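Local coordinates for phosphoribulokinase 1 (PDB 1A7J), which catalyses the ATP-dependent phosphorylation of D-ribulose 5-phosphate to D-ribulose 1,5-bisphosphate, a step of the Calvin cycle, at residues A[243-246]-A[247-251]; A[254-257]-A[258-262]. All blocks are in the same frame, centred on the assembly; numbering follows the deposited sequence.

In the fold
The two contacts follow one another along the chain without nesting or crossing. Contact 1 comes first, in the short helix 243-249, where residues four apart meet and the helix ends at Met249. After a brief connection contact 2 closes the hairpin of strands 254-257 and 260-264; strand 254-257 is outermost in the large mixed sheet within this chain, on the side away from strand 36-40. Their centres lie about 11 Å apart, and they touch directly: Thr247 CG2 packs against Ile261 CD1 at 3.6 Å, and Phe243 CB against Met255 SD at 3.7 Å. The helix thus covers one face of the hairpin, while Ile275, Leu274 and Ala271 of helix 268-284 join Leu246, Met249 and Ile250.

Contact 1: A[243-246]-A[247-251]; sequences FPYL and TSMIH
Residues 243-249 form a single short helix, and the N-H groups from Thr247 to Ile250 each reach the carbonyl four residues back; Thr247 N to Phe243 O (2.8 Å) is almost straight at 174°. Phe243 O takes a second bond, from Thr247 OG1 at 3.2 Å, with the hydroxyl tilted only slightly from the carbonyl plane. The chi1 of Thr247, 67°, sets OG1 between the backbone N and the carbonyl carbon, turned back toward the preceding turn, while CG2 faces Ile261 of the neighbouring strand. Threonine suits this place because one branch can bond to the helix and the other can pack. A valine in its place would probably leave Phe243 O with the backbone N-H alone, losing the second bond from the hydroxyl. The helix is amphipathic: Leu246 and Ile250 are buried against helix 268-284 and strand 260-264, whereas Tyr245 and Ser248 lie on its exposed side. There Met249 crosses the Tyr245 ring, a Met-aromatic contact between residues four apart. CG does the touching, over one face and toward the rim, 3.8 Å from Tyr245 CE1, as a CH-pi contact. The sulfur stands obliquely, SD being 4.8 Å from the centroid of the Tyr245 ring. Bends at chi2 and chi3 fold the methionine back, leaving CE 3.9 Å from Tyr245 OH. Ile250 leaves helical geometry, yet its N still bonds to Leu246 O at 2.8 Å, and its own carbonyl accepts Ser253 OG.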
# COMPACT_ATOMS: atom_id res chain seq x y z
N PHE A 243 0.61 -20.49 14.79
CA PHE A 243 -0.74 -20.34 14.28
C PHE A 243 -1.83 -20.70 15.28
O PHE A 243 -2.96 -20.23 15.15
CB PHE A 243 -0.90 -21.15 13.01
CG PHE A 243 -0.19 -20.58 11.84
CD1 PHE A 243 -0.53 -19.34 11.33
CD2 PHE A 243 0.85 -21.27 11.24
CE1 PHE A 243 0.15 -18.78 10.24
CE2 PHE A 243 1.55 -20.72 10.14
CZ PHE A 243 1.19 -19.48 9.65
N PRO A 244 -1.55 -21.62 16.22
CA PRO A 244 -2.55 -21.92 17.24
C PRO A 244 -2.67 -20.80 18.19
O PRO A 244 -3.63 -20.73 18.92
CB PRO A 244 -1.98 -23.11 17.94
CG PRO A 244 -1.19 -23.80 16.89
CD PRO A 244 -0.54 -22.69 16.16
N TYR A 245 -1.58 -20.08 18.38
CA TYR A 245 -1.57 -18.93 19.24
C TYR A 245 -2.56 -18.03 18.60
O TYR A 245 -3.61 -17.77 19.14
CB TYR A 245 -0.21 -18.25 19.20
CG TYR A 245 -0.16 -16.89 19.85
CD1 TYR A 245 -0.35 -16.75 21.21
CD2 TYR A 245 0.02 -15.73 19.10
CE1 TYR A 245 -0.38 -15.50 21.80
CE2 TYR A 245 -0.01 -14.48 19.69
CZ TYR A 245 -0.22 -14.38 21.03
OH TYR A 245 -0.25 -13.15 21.63
N LEU A 246 -2.30 -17.77 17.33
CA LEU A 246 -3.08 -16.84 16.55
C LEU A 246 -4.55 -17.19 16.44
O LEU A 246 -5.39 -16.37 16.75
CB LEU A 246 -2.44 -16.73 15.19
CG LEU A 246 -1.14 -15.95 15.26
CD1 LEU A 246 -0.38 -16.11 14.00
CD2 LEU A 246 -1.46 -14.51 15.47
N THR A 247 -4.87 -18.42 16.04
CA THR A 247 -6.27 -18.84 15.99
C THR A 247 -6.97 -18.86 17.39
O THR A 247 -8.20 -18.72 17.49
CB THR A 247 -6.39 -20.22 15.36
OG1 THR A 247 -5.78 -21.19 16.20
CG2 THR A 247 -5.72 -20.25 14.02
N SER A 248 -6.21 -19.02 18.46
CA SER A 248 -6.77 -18.92 19.80
C SER A 248 -7.11 -17.48 20.08
O SER A 248 -8.13 -17.18 20.70
CB SER A 248 -5.76 -19.37 20.85
OG SER A 248 -6.15 -20.60 21.43
N MET A 249 -6.24 -16.58 19.67
CA MET A 249 -6.39 -15.21 20.04
C MET A 249 -7.43 -14.54 19.15
O MET A 249 -8.44 -14.05 19.63
CB MET A 249 -5.04 -14.49 19.96
CG MET A 249 -4.03 -15.00 20.98
SD MET A 249 -4.27 -14.38 22.63
CE MET A 249 -4.01 -12.71 22.38
N ILE A 250 -7.26 -14.65 17.84
CA ILE A 250 -8.25 -14.10 16.94
C ILE A 250 -9.45 -15.00 16.86
O ILE A 250 -9.41 -16.09 16.31
CB ILE A 250 -7.71 -13.90 15.55
CG1 ILE A 250 -6.44 -13.04 15.61
CG2 ILE A 250 -8.77 -13.20 14.71
CD1 ILE A 250 -5.62 -13.11 14.39
N HIS A 251 -10.54 -14.53 17.44
CA HIS A 251 -11.74 -15.32 17.49
C HIS A 251 -12.39 -15.41 16.13
O HIS A 251 -12.85 -14.41 15.60
CB HIS A 251 -12.70 -14.70 18.48
CG HIS A 251 -13.99 -15.43 18.59
ND1 HIS A 251 -15.19 -14.88 18.18
CD2 HIS A 251 -14.27 -16.68 19.03
CE1 HIS A 251 -16.16 -15.75 18.37
NE2 HIS A 251 -15.63 -16.86 18.88

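Contact 2: A[254-257]-A[258-262]; sequences WMSR and ANSIV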
# COMPACT_ATOMS: atom_id res chain seq x y z
N TRP A 254 -9.57 -19.61 11.18
CA TRP A 254 -9.21 -20.99 10.87
C TRP A 254 -8.10 -20.96 9.83
O TRP A 254 -7.78 -19.90 9.29
CB TRP A 254 -10.41 -21.72 10.31
CG TRP A 254 -10.72 -21.37 8.90
CD1 TRP A 254 -10.43 -22.10 7.79
CD2 TRP A 254 -11.60 -20.32 8.47
NE1 TRP A 254 -11.10 -21.61 6.70
CE2 TRP A 254 -11.82 -20.51 7.09
CE3 TRP A 254 -12.24 -19.27 9.12
CZ2 TRP A 254 -12.66 -19.68 6.35
CZ3 TRP A 254 -13.07 -18.46 8.39
CH2 TRP A 254 -13.28 -18.66 7.02
N MET A 255 -7.55 -22.13 9.52
CA MET A 255 -6.42 -22.21 8.60
C MET A 255 -6.94 -22.75 7.30
O MET A 255 -7.76 -23.67 7.30
CB MET A 255 -5.34 -23.14 9.14
CG MET A 255 -4.77 -22.78 10.52
SD MET A 255 -3.63 -21.37 10.59
CE MET A 255 -2.69 -21.65 9.14
N SER A 256 -6.50 -22.17 6.19
CA SER A 256 -6.86 -22.71 4.90
C SER A 256 -5.74 -23.50 4.23
O SER A 256 -6.01 -24.40 3.44
CB SER A 256 -7.38 -21.61 3.95
OG SER A 256 -6.92 -20.30 4.26
N ARG A 257 -4.49 -23.09 4.47
CA ARG A 257 -3.31 -23.86 4.05
C ARG A 257 -2.38 -23.90 5.25
O ARG A 257 -2.68 -23.29 6.28
CB ARG A 257 -2.59 -23.21 2.85
CG ARG A 257 -3.47 -22.97 1.63
CD ARG A 257 -3.03 -23.71 0.39
NE ARG A 257 -2.65 -22.76 -0.64
CZ ARG A 257 -3.33 -22.52 -1.77
NH1 ARG A 257 -4.37 -23.27 -2.12
NH2 ARG A 257 -2.92 -21.55 -2.58
N ALA A 258 -1.25 -24.59 5.14
CA ALA A 258 -0.36 -24.70 6.29
C ALA A 258 0.30 -23.37 6.58
O ALA A 258 0.90 -23.20 7.63
CB ALA A 258 0.69 -25.76 6.05
N ASN A 259 0.16 -22.43 5.66
CA ASN A 259 0.85 -21.15 5.75
C ASN A 259 -0.02 -19.95 5.60
O ASN A 259 0.51 -18.87 5.37
CB ASN A 259 1.97 -21.08 4.70
CG ASN A 259 1.47 -20.77 3.29
OD1 ASN A 259 0.42 -21.22 2.86
ND2 ASN A 259 2.31 -20.10 2.52
N SER A 260 -1.34 -20.09 5.73
CA SER A 260 -2.20 -18.92 5.72
C SER A 260 -3.40 -19.00 6.64
O SER A 260 -4.00 -20.04 6.79
CB SER A 260 -2.64 -18.58 4.29
OG SER A 260 -3.51 -19.55 3.75
N ILE A 261 -3.68 -17.92 7.35
CA ILE A 261 -4.78 -17.91 8.30
C ILE A 261 -5.90 -17.04 7.73
O ILE A 261 -5.61 -15.99 7.14
CB ILE A 261 -4.30 -17.37 9.67
CG1 ILE A 261 -5.42 -17.47 10.73
CG2 ILE A 261 -3.84 -15.96 9.52
CD1 ILE A 261 -4.95 -17.29 12.18
N VAL A 262 -7.14 -17.53 7.76
CA VAL A 262 -8.28 -16.68 7.40
C VAL A 262 -8.92 -16.08 8.65
O VAL A 262 -9.18 -16.77 9.62
CB VAL A 262 -9.34 -17.45 6.60
CG1 VAL A 262 -10.39 -16.50 6.09
CG2 VAL A 262 -8.69 -18.16 5.44
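Trp254 and Val262 face each other as an antiparallel hydrogen-bonded pair, and each satisfies the other's backbone: Val262 N gives to Trp254 O at 2.9 Å, and Trp254 N to Val262 O at the longer 3.3 Å. Met255 and Ile261 follow as a non-hydrogen-bonded pair, with Met255 SD 4.2 Å from Ile261 CB. Near the turn the pairing slackens, for Ser256 N reaches Ser260 O in a weak bond of 3.3 Å. Ile261 has backbone bonding to Ile233 of strand 229-235. Asn259 is bound there too, its backbone to Phe235; asparagine suits this turn position because its ND2 can add a weak bond to Phe235 O. Val262 CB sits over the centre of the six-membered ring of Trp254, 3.9 Å from the centroid and 7° off the normal, a CH-pi contact. The tryptophan's chi1 of 76° puts CG between the backbone N and the carbonyl carbon, and the indole lies beside Val262 with one broad face against the valine's branched carbon. Arg257 to Ser260 make a type I turn. Together these features define a beta hairpin, here forming one edge of the chain's mixed sheet in a kinase of the P-loop NTPase clan, whose fold resembles adenylate kinase.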